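Local structure of putative lipoprotein (Parabacteroides distasonis ATCC 8503, 3JX8) at residues Ser46-Leu57 and Tyr82-Lys92; Leu161-Gly169 and Asn183-Lys191. The protein is of unknown function but probably acts at the cell surface in adhesion or lipid binding. One frame throughout, in Å; residues are numbered along the deposited sequence.

How the contacts relate
From the N terminus, contact 1 comes first: Ser46-Leu57 carries the end of strand 44-50, which lies between strands 13-17 and 89-95, and the chain runs through the antiparallel pair of strands 57-62 and 65-70 before Tyr82-Lys92 returns to close the loop. Contact 2 opens several coils later and joins one coil to the next, its loop closed through strands 170-174 and 176-177. The two are therefore in series; neither nests in nor crosses the other. The centres of contact 1 and contact 2 are about 31 Å apart, on opposite sides of the chain's centre. Contact 1 ties antiparallel strands into the N-terminal part of the fold, whereas contact 2 joins successive parallel coils.

Contact 1: Ser46-Leu57 and Tyr82-Lys92; sequences SVTIDENLFDYL and YDLRPTVYKIK
The N-terminal part of a beta-solenoid is built here by an antiparallel strand pair, Ser46-Thr48 with Lys90-Lys92, followed by residues Glu51-Leu57, which pack on Tyr82-Pro86. Ser46 with Lys92 and Thr48 with Lys90 are the hydrogen-bonded pairs, and Thr48 N reaches Lys90 O at 2.8 Å with a nearly straight angle of 176°. Val47 and Ile91 form the non-hydrogen-bonded pair between them. On the face carrying Val47, Ile49, Tyr89 and Ile91, Ile49 CD1 sits squarely over the Tyr89 ring, 3.5 Å from its centroid, a CH-pi contact, while Val47 CG1 meets the edge of that ring. From the opposite direction Leu57 CD1 approaches Tyr89 OH at 3.4 Å. Ile68 of strand 65-70 packs against this face, touching both Tyr89 and Ile91.

Where the strand pairing ends, the Asp50 carboxylate takes over. Its OD1 receives Thr87 N at 2.7 Å on the syn side, somewhat tilted out of the carboxylate plane, with a weak second bond from Val88 N. Thr87 OG1, set between its own backbone N and carbonyl carbon by a chi1 of 63°, donates to Asp50 OD2; the modelled 2.5 Å is very short, so the exact length is doubtful. Gly11 N also binds OD2, so backbone and side-chain donors together fix the carboxylate's rotation.

Beyond this turn the contact is apolar. Leu53 CD1 presses on Pro86 CA at 3.5 Å, crossing the proline at about a right angle, and Leu84 inserts its CD2 against Tyr56 CB. Tyr56 and Tyr82 then make a T-shaped stack with planes at 78° and centroids 4.8 Å apart, in which Tyr56 CD2 is poised 3.5 Å above the centre of the Tyr82 ring.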
loop_
_atom_site.group_PDB
_atom_site.type_symbol
_atom_site.label_atom_id
_atom_site.label_comp_id
_atom_site.label_asym_id
_atom_site.label_seq_id
_atom_site.Cartn_x
_atom_site.Cartn_y
_atom_site.Cartn_z
ATOM N N SER A 46 -2.370 -9.027 -32.665
ATOM C CA SER A 46 -1.193 -9.669 -33.198
ATOM C C SER A 46 -0.156 -9.854 -32.085
ATOM O O SER A 46 0.076 -8.939 -31.309
ATOM C CB SER A 46 -0.618 -8.788 -34.312
ATOM O OG SER A 46 0.697 -9.186 -34.644
ATOM N N VAL A 47 0.479 -11.023 -32.047
ATOM C CA VAL A 47 1.498 -11.359 -31.046
ATOM C C VAL A 47 2.718 -11.939 -31.765
ATOM O O VAL A 47 2.586 -12.840 -32.613
ATOM C CB VAL A 47 0.992 -12.412 -30.035
ATOM C CG1 VAL A 47 2.116 -12.802 -29.047
ATOM C CG2 VAL A 47 -0.259 -11.926 -29.306
ATOM N N THR A 48 3.895 -11.425 -31.417
ATOM C CA THR A 48 5.158 -11.917 -31.912
ATOM C C THR A 48 5.977 -12.422 -30.721
ATOM O O THR A 48 6.274 -11.670 -29.782
ATOM C CB THR A 48 5.923 -10.815 -32.627
ATOM O OG1 THR A 48 5.124 -10.300 -33.701
ATOM C CG2 THR A 48 7.284 -11.331 -33.169
ATOM N N ILE A 49 6.353 -13.694 -30.755
ATOM C CA ILE A 49 7.173 -14.279 -29.691
ATOM C C ILE A 49 7.932 -15.467 -30.292
ATOM O O ILE A 49 7.544 -15.985 -31.369
ATOM C CB ILE A 49 6.270 -14.688 -28.461
ATOM C CG1 ILE A 49 7.109 -14.841 -27.179
ATOM C CG2 ILE A 49 5.426 -15.957 -28.745
ATOM C CD1 ILE A 49 6.272 -14.858 -25.896
ATOM N N ASP A 50 9.002 -15.904 -29.633
ATOM C CA ASP A 50 9.678 -17.119 -30.042
ATOM C C ASP A 50 8.622 -18.210 -30.279
ATOM O O ASP A 50 7.724 -18.416 -29.455
ATOM C CB ASP A 50 10.700 -17.585 -28.998
ATOM C CG ASP A 50 11.725 -16.500 -28.650
ATOM O OD1 ASP A 50 11.313 -15.500 -28.041
ATOM O OD2 ASP A 50 12.934 -16.643 -28.961
ATOM N N GLU A 51 8.740 -18.904 -31.413
ATOM C CA GLU A 51 7.705 -19.820 -31.876
ATOM C C GLU A 51 7.353 -20.865 -30.815
ATOM O O GLU A 51 6.193 -21.273 -30.684
ATOM C CB GLU A 51 8.112 -20.507 -33.180
ATOM C CG GLU A 51 9.314 -21.423 -33.044
ATOM C CD GLU A 51 9.893 -21.903 -34.378
ATOM O OE1 GLU A 51 9.198 -21.877 -35.436
ATOM O OE2 GLU A 51 11.050 -22.358 -34.323
ATOM N N ASN A 52 8.344 -21.294 -30.049
ATOM C CA ASN A 52 8.107 -22.322 -29.046
ATOM C C ASN A 52 7.270 -21.844 -27.841
ATOM O O ASN A 52 6.631 -22.645 -27.189
ATOM C CB ASN A 52 9.431 -22.946 -28.608
ATOM C CG ASN A 52 10.340 -21.955 -27.914
ATOM O OD1 ASN A 52 10.541 -20.844 -28.383
ATOM N ND2 ASN A 52 10.912 -22.371 -26.788
ATOM N N LEU A 53 7.222 -20.547 -27.583
ATOM C CA LEU A 53 6.552 -20.044 -26.398
ATOM C C LEU A 53 5.006 -19.925 -26.535
ATOM O O LEU A 53 4.301 -19.890 -25.511
ATOM C CB LEU A 53 7.185 -18.715 -25.990
ATOM C CG LEU A 53 8.666 -18.817 -25.597
ATOM C CD1 LEU A 53 9.221 -17.443 -25.113
ATOM C CD2 LEU A 53 8.903 -19.947 -24.564
ATOM N N PHE A 54 4.467 -19.919 -27.764
ATOM C CA PHE A 54 3.002 -19.854 -27.946
ATOM C C PHE A 54 2.264 -20.985 -27.229
ATOM O O PHE A 54 1.189 -20.789 -26.735
ATOM C CB PHE A 54 2.590 -19.906 -29.434
ATOM C CG PHE A 54 2.764 -18.600 -30.165
ATOM C CD1 PHE A 54 1.916 -17.542 -29.921
ATOM C CD2 PHE A 54 3.763 -18.435 -31.105
ATOM C CE1 PHE A 54 2.061 -16.333 -30.589
ATOM C CE2 PHE A 54 3.899 -17.221 -31.781
ATOM C CZ PHE A 54 3.050 -16.176 -31.510
ATOM N N ASP A 55 2.848 -22.172 -27.218
ATOM C CA ASP A 55 2.286 -23.321 -26.515
ATOM C C ASP A 55 2.139 -23.094 -25.018
ATOM O O ASP A 55 1.390 -23.832 -24.377
ATOM C CB ASP A 55 3.179 -24.557 -26.691
ATOM C CG ASP A 55 3.187 -25.091 -28.125
ATOM O OD1 ASP A 55 2.194 -24.832 -28.847
ATOM O OD2 ASP A 55 4.198 -25.727 -28.545
ATOM N N TYR A 56 2.853 -22.106 -24.474
ATOM C CA TYR A 56 2.833 -21.805 -23.048
ATOM C C TYR A 56 2.045 -20.553 -22.695
ATOM O O TYR A 56 2.060 -20.133 -21.555
ATOM C CB TYR A 56 4.267 -21.663 -22.548
ATOM C CG TYR A 56 5.039 -22.935 -22.704
ATOM C CD1 TYR A 56 5.730 -23.204 -23.878
ATOM C CD2 TYR A 56 5.055 -23.907 -21.697
ATOM C CE1 TYR A 56 6.431 -24.385 -24.053
ATOM C CE2 TYR A 56 5.756 -25.086 -21.868
ATOM C CZ TYR A 56 6.450 -25.300 -23.058
ATOM O OH TYR A 56 7.159 -26.444 -23.274
ATOM N N LEU A 57 1.365 -19.962 -23.670
ATOM C CA LEU A 57 0.766 -18.645 -23.529
ATOM C C LEU A 57 -0.739 -18.735 -23.794
ATOM O O LEU A 57 -1.164 -19.451 -24.684
ATOM C CB LEU A 57 1.437 -17.725 -24.561
ATOM C CG LEU A 57 1.408 -16.216 -24.462
ATOM C CD1 LEU A 57 2.117 -15.778 -23.170
ATOM C CD2 LEU A 57 2.049 -15.573 -25.732
ATOM N N TYR A 82 4.137 -20.725 -15.904
ATOM C CA TYR A 82 5.452 -20.828 -16.522
ATOM C C TYR A 82 6.186 -19.501 -16.487
ATOM O O TYR A 82 5.598 -18.440 -16.591
ATOM C CB TYR A 82 5.365 -21.278 -17.978
ATOM C CG TYR A 82 4.834 -22.656 -18.134
ATOM C CD1 TYR A 82 5.659 -23.756 -17.964
ATOM C CD2 TYR A 82 3.496 -22.870 -18.412
ATOM C CE1 TYR A 82 5.169 -25.032 -18.085
ATOM C CE2 TYR A 82 2.992 -24.153 -18.550
ATOM C CZ TYR A 82 3.838 -25.226 -18.383
ATOM O OH TYR A 82 3.364 -26.506 -18.514
ATOM N N ASP A 83 7.493 -19.601 -16.373
ATOM C CA ASP A 83 8.415 -18.482 -16.414
ATOM C C ASP A 83 9.035 -18.446 -17.830
ATOM O O ASP A 83 9.961 -19.192 -18.153
ATOM C CB ASP A 83 9.467 -18.755 -15.349
ATOM C CG ASP A 83 10.596 -17.748 -15.348
ATOM O OD1 ASP A 83 10.499 -16.663 -15.981
ATOM O OD2 ASP A 83 11.593 -18.080 -14.674
ATOM N N LEU A 84 8.479 -17.602 -18.680
ATOM C CA LEU A 84 8.859 -17.582 -20.078
ATOM C C LEU A 84 10.015 -16.591 -20.249
ATOM O O LEU A 84 9.987 -15.508 -19.691
ATOM C CB LEU A 84 7.667 -17.186 -20.937
ATOM C CG LEU A 84 6.384 -18.018 -20.735
ATOM C CD1 LEU A 84 5.287 -17.591 -21.683
ATOM C CD2 LEU A 84 6.628 -19.478 -20.870
ATOM N N ARG A 85 11.037 -16.987 -21.004
ATOM C CA ARG A 85 12.142 -16.097 -21.309
ATOM C C ARG A 85 12.229 -15.914 -22.824
ATOM O O ARG A 85 13.016 -16.602 -23.480
ATOM C CB ARG A 85 13.463 -16.665 -20.769
ATOM C CG ARG A 85 13.455 -17.010 -19.299
ATOM C CD ARG A 85 13.207 -15.830 -18.430
ATOM N NE ARG A 85 13.239 -16.233 -17.025
ATOM C CZ ARG A 85 14.345 -16.452 -16.297
ATOM N NH1 ARG A 85 15.556 -16.285 -16.801
ATOM N NH2 ARG A 85 14.239 -16.835 -15.032
ATOM N N PRO A 86 11.414 -15.008 -23.380
ATOM C CA PRO A 86 11.465 -14.764 -24.814
ATOM C C PRO A 86 12.701 -13.995 -25.229
ATOM O O PRO A 86 13.280 -13.294 -24.416
ATOM C CB PRO A 86 10.201 -13.932 -25.084
ATOM C CG PRO A 86 9.837 -13.354 -23.819
ATOM C CD PRO A 86 10.300 -14.281 -22.754
ATOM N N THR A 87 13.115 -14.163 -26.483
ATOM C CA THR A 87 14.142 -13.317 -27.072
ATOM C C THR A 87 13.479 -12.093 -27.716
ATOM O O THR A 87 14.124 -11.080 -27.875
ATOM C CB THR A 87 15.025 -14.079 -28.076
ATOM O OG1 THR A 87 14.246 -14.535 -29.176
ATOM C CG2 THR A 87 15.687 -15.277 -27.402
ATOM N N VAL A 88 12.187 -12.174 -28.033
ATOM C CA VAL A 88 11.429 -11.063 -28.630
ATOM C C VAL A 88 10.009 -11.276 -28.160
ATOM O O VAL A 88 9.547 -12.409 -28.155
ATOM C CB VAL A 88 11.359 -11.161 -30.193
ATOM C CG1 VAL A 88 10.614 -9.951 -30.781
ATOM C CG2 VAL A 88 12.716 -11.254 -30.793
ATOM N N TYR A 89 9.303 -10.221 -27.781
ATOM C CA TYR A 89 7.916 -10.366 -27.344
ATOM C C TYR A 89 7.211 -9.041 -27.520
ATOM O O TYR A 89 7.480 -8.089 -26.788
ATOM C CB TYR A 89 7.858 -10.884 -25.908
ATOM C CG TYR A 89 6.497 -11.304 -25.385
ATOM C CD1 TYR A 89 5.378 -11.451 -26.219
ATOM C CD2 TYR A 89 6.334 -11.594 -24.036
ATOM C CE1 TYR A 89 4.147 -11.838 -25.703
ATOM C CE2 TYR A 89 5.100 -12.005 -23.529
ATOM C CZ TYR A 89 4.019 -12.114 -24.360
ATOM O OH TYR A 89 2.822 -12.533 -23.843
ATOM N N LYS A 90 6.356 -8.981 -28.547
ATOM C CA LYS A 90 5.658 -7.767 -28.942
ATOM C C LYS A 90 4.196 -8.107 -29.147
ATOM O O LYS A 90 3.861 -9.182 -29.703
ATOM C CB LYS A 90 6.220 -7.212 -30.242
ATOM C CG LYS A 90 7.651 -6.765 -30.138
ATOM C CD LYS A 90 8.161 -6.039 -31.402
ATOM C CE LYS A 90 8.527 -6.984 -32.507
ATOM N NZ LYS A 90 8.949 -6.256 -33.749
ATOM N N ILE A 91 3.329 -7.197 -28.713
ATOM C CA ILE A 91 1.904 -7.365 -28.868
ATOM C C ILE A 91 1.347 -6.065 -29.455
ATOM O O ILE A 91 1.714 -4.965 -29.017
ATOM C CB ILE A 91 1.211 -7.633 -27.509
ATOM C CG1 ILE A 91 1.830 -8.871 -26.839
ATOM C CG2 ILE A 91 -0.326 -7.754 -27.706
ATOM C CD1 ILE A 91 1.450 -9.083 -25.354
ATOM N N LYS A 92 0.495 -6.183 -30.466
ATOM C CA LYS A 92 -0.232 -5.032 -30.987
ATOM C C LYS A 92 -1.715 -5.371 -30.963
ATOM O O LYS A 92 -2.136 -6.444 -31.429
ATOM C CB LYS A 92 0.236 -4.676 -32.396
ATOM C CG LYS A 92 1.655 -4.134 -32.435
ATOM C CD LYS A 92 1.979 -3.510 -33.769
ATOM C CE LYS A 92 3.396 -2.952 -33.773
ATOM N NZ LYS A 92 3.550 -1.911 -34.832
#

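Contact 2: Leu161-Gly169 and Asn183-Lys191; sequences LSCSLASSG and NVAGSGEIK
Leu165 meets Val184 and four further residues of Asn183-Lys191 along its length. Its CB lies 3.7 Å from Asn183 O and 4.3 Å from Val184 CG2, the side chain of its partner on the neighbouring strand. With chi1 at 169°, CG stands opposite the backbone N, which carries the tip toward strand 189-191. There CD2 takes over: it touches Glu189 N at 3.3 Å and Glu189 O at 3.4 Å, lies close to Gly188 C, and reaches Ile190 CG1 at 4.3 Å. Met145 and Ile171 also pack on this leucine, consistent with its buried place inside the coil.

Strands 161-166 and 183-185 run parallel, their axes 8° apart, as successive coils of a beta-solenoid, the fold expected of a pectate-lyase-like clan. Leu165 O accepts Ala185 N at 2.8 Å, and Leu165 N in turn donates to Asn183 O. Two donors from one residue grip Cys163 O: Asn183 N at 2.7 Å, nearly along the C=O axis, and the side-chain ND2, which comes from above the carbonyl plane, 51° out of it. That amide also has partners in Ser181 and, through OD1, Asn203. On the face shared with Ser164 and Asn183, Ala166 and Ala185 each pack on the second subunit, Ala166 on its Ala185 and the reverse.

Past the strands both segments turn back. Ser167 O receives Gly188 N, the CB of Ser168 lies against Ser187 OG, and Glu189 N donates to Gly169 O at 3.0 Å.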
loop_
_atom_site.group_PDB
_atom_site.type_symbol
_atom_site.label_atom_id
_atom_site.label_comp_id
_atom_site.label_asym_id
_atom_site.label_seq_id
_atom_site.Cartn_x
_atom_site.Cartn_y
_atom_site.Cartn_z
ATOM N N LEU A 161 -9.030 12.906 -12.053
ATOM C CA LEU A 161 -7.844 12.051 -12.075
ATOM C C LEU A 161 -7.647 11.462 -10.705
ATOM O O LEU A 161 -7.676 12.180 -9.696
ATOM C CB LEU A 161 -6.597 12.847 -12.441
ATOM C CG LEU A 161 -5.260 12.075 -12.335
ATOM C CD1 LEU A 161 -5.167 10.935 -13.364
ATOM C CD2 LEU A 161 -4.057 13.030 -12.465
ATOM N N SER A 162 -7.401 10.163 -10.645
ATOM C CA SER A 162 -7.072 9.543 -9.382
ATOM C C SER A 162 -5.852 8.651 -9.522
ATOM O O SER A 162 -5.833 7.766 -10.378
ATOM C CB SER A 162 -8.265 8.726 -8.922
ATOM O OG SER A 162 -7.888 7.939 -7.833
ATOM N N CYS A 163 -4.839 8.871 -8.684
ATOM C CA CYS A 163 -3.650 8.000 -8.656
ATOM C C CYS A 163 -3.361 7.469 -7.275
ATOM O O CYS A 163 -3.220 8.267 -6.322
ATOM C CB CYS A 163 -2.408 8.766 -9.111
ATOM S SG CYS A 163 -2.574 9.539 -10.698
ATOM N N SER A 164 -3.210 6.146 -7.183
ATOM C CA SER A 164 -2.824 5.463 -5.963
ATOM C C SER A 164 -1.618 4.581 -6.238
ATOM O O SER A 164 -1.631 3.733 -7.145
ATOM C CB SER A 164 -3.951 4.608 -5.463
ATOM O OG SER A 164 -5.103 5.395 -5.332
ATOM N N LEU A 165 -0.598 4.766 -5.420
ATOM C CA LEU A 165 0.681 4.097 -5.542
ATOM C C LEU A 165 0.955 3.357 -4.240
ATOM O O LEU A 165 0.966 3.973 -3.164
ATOM C CB LEU A 165 1.756 5.164 -5.778
ATOM C CG LEU A 165 3.233 4.797 -5.709
ATOM C CD1 LEU A 165 3.546 3.542 -6.480
ATOM C CD2 LEU A 165 4.028 6.006 -6.246
ATOM N N ALA A 166 1.104 2.034 -4.306
ATOM C CA ALA A 166 1.586 1.244 -3.162
ATOM C C ALA A 166 3.010 0.863 -3.496
ATOM O O ALA A 166 3.331 0.531 -4.649
ATOM C CB ALA A 166 0.717 -0.015 -2.901
ATOM N N SER A 167 3.867 0.902 -2.485
ATOM C CA SER A 167 5.262 0.497 -2.602
ATOM C C SER A 167 6.147 1.602 -3.167
ATOM O O SER A 167 5.893 2.779 -2.916
ATOM C CB SER A 167 5.421 -0.840 -3.352
ATOM O OG SER A 167 6.623 -1.504 -2.954
ATOM N N SER A 168 7.194 1.230 -3.894
ATOM C CA SER A 168 8.332 2.120 -4.127
ATOM C C SER A 168 8.392 2.774 -5.497
ATOM O O SER A 168 9.322 3.526 -5.774
ATOM C CB SER A 168 9.636 1.321 -3.914
ATOM O OG SER A 168 9.705 0.255 -4.843
ATOM N N GLY A 169 7.419 2.491 -6.349
ATOM C CA GLY A 169 7.429 2.991 -7.715
ATOM C C GLY A 169 7.121 4.481 -7.898
ATOM O O GLY A 169 7.274 5.311 -6.976
ATOM N N ASN A 183 -2.433 9.547 -4.029
ATOM C CA ASN A 183 -2.273 8.717 -2.846
ATOM C C ASN A 183 -1.018 7.876 -2.952
ATOM O O ASN A 183 -0.807 7.199 -3.959
ATOM C CB ASN A 183 -3.463 7.812 -2.695
ATOM C CG ASN A 183 -4.741 8.564 -2.714
ATOM O OD1 ASN A 183 -5.162 9.116 -1.699
ATOM N ND2 ASN A 183 -5.355 8.662 -3.891
ATOM N N VAL A 184 -0.169 7.966 -1.940
ATOM C CA VAL A 184 1.007 7.113 -1.820
ATOM C C VAL A 184 1.009 6.341 -0.483
ATOM O O VAL A 184 0.895 6.950 0.591
ATOM C CB VAL A 184 2.287 7.945 -1.927
ATOM C CG1 VAL A 184 3.504 7.042 -1.735
ATOM C CG2 VAL A 184 2.311 8.658 -3.266
ATOM N N ALA A 185 1.134 5.008 -0.554
ATOM C CA ALA A 185 1.306 4.165 0.626
ATOM C C ALA A 185 2.608 3.404 0.441
ATOM O O ALA A 185 2.628 2.300 -0.120
ATOM C CB ALA A 185 0.128 3.208 0.794
ATOM N N GLY A 186 3.692 3.971 0.934
ATOM C CA GLY A 186 5.013 3.395 0.759
ATOM C C GLY A 186 6.034 4.481 0.478
ATOM O O GLY A 186 5.804 5.645 0.771
ATOM N N SER A 187 7.151 4.093 -0.123
ATOM C CA SER A 187 8.277 5.005 -0.308
ATOM C C SER A 187 8.256 5.660 -1.674
ATOM O O SER A 187 9.093 6.482 -1.950
ATOM C CB SER A 187 9.605 4.269 -0.082
ATOM O OG SER A 187 9.759 3.203 -1.007
ATOM N N GLY A 188 7.291 5.299 -2.510
ATOM C CA GLY A 188 7.260 5.790 -3.872
ATOM C C GLY A 188 6.913 7.274 -4.026
ATOM O O GLY A 188 6.769 8.019 -3.039
ATOM N N GLU A 189 6.708 7.678 -5.273
ATOM C CA GLU A 189 6.590 9.086 -5.590
ATOM C C GLU A 189 5.569 9.353 -6.685
ATOM O O GLU A 189 5.548 8.665 -7.714
ATOM C CB GLU A 189 7.974 9.576 -6.017
ATOM C CG GLU A 189 7.979 10.973 -6.448
ATOM C CD GLU A 189 9.347 11.495 -6.798
ATOM O OE1 GLU A 189 10.307 10.703 -7.025
ATOM O OE2 GLU A 189 9.432 12.726 -6.861
ATOM N N ILE A 190 4.698 10.335 -6.440
ATOM C CA ILE A 190 3.843 10.871 -7.481
ATOM C C ILE A 190 4.437 12.210 -7.926
ATOM O O ILE A 190 4.757 13.088 -7.106
ATOM C CB ILE A 190 2.401 11.029 -7.057
ATOM C CG1 ILE A 190 1.765 9.662 -6.834
ATOM C CG2 ILE A 190 1.612 11.781 -8.159
ATOM C CD1 ILE A 190 0.342 9.704 -6.262
ATOM N N LYS A 191 4.627 12.351 -9.232
ATOM C CA LYS A 191 5.166 13.572 -9.803
ATOM C C LYS A 191 4.076 14.235 -10.626
ATOM O O LYS A 191 3.686 13.743 -11.699
ATOM C CB LYS A 191 6.340 13.272 -10.724
ATOM C CG LYS A 191 7.552 12.672 -10.092
ATOM C CD LYS A 191 8.620 12.534 -11.171
ATOM C CE LYS A 191 9.930 12.046 -10.616
ATOM N NZ LYS A 191 10.798 11.562 -11.744
#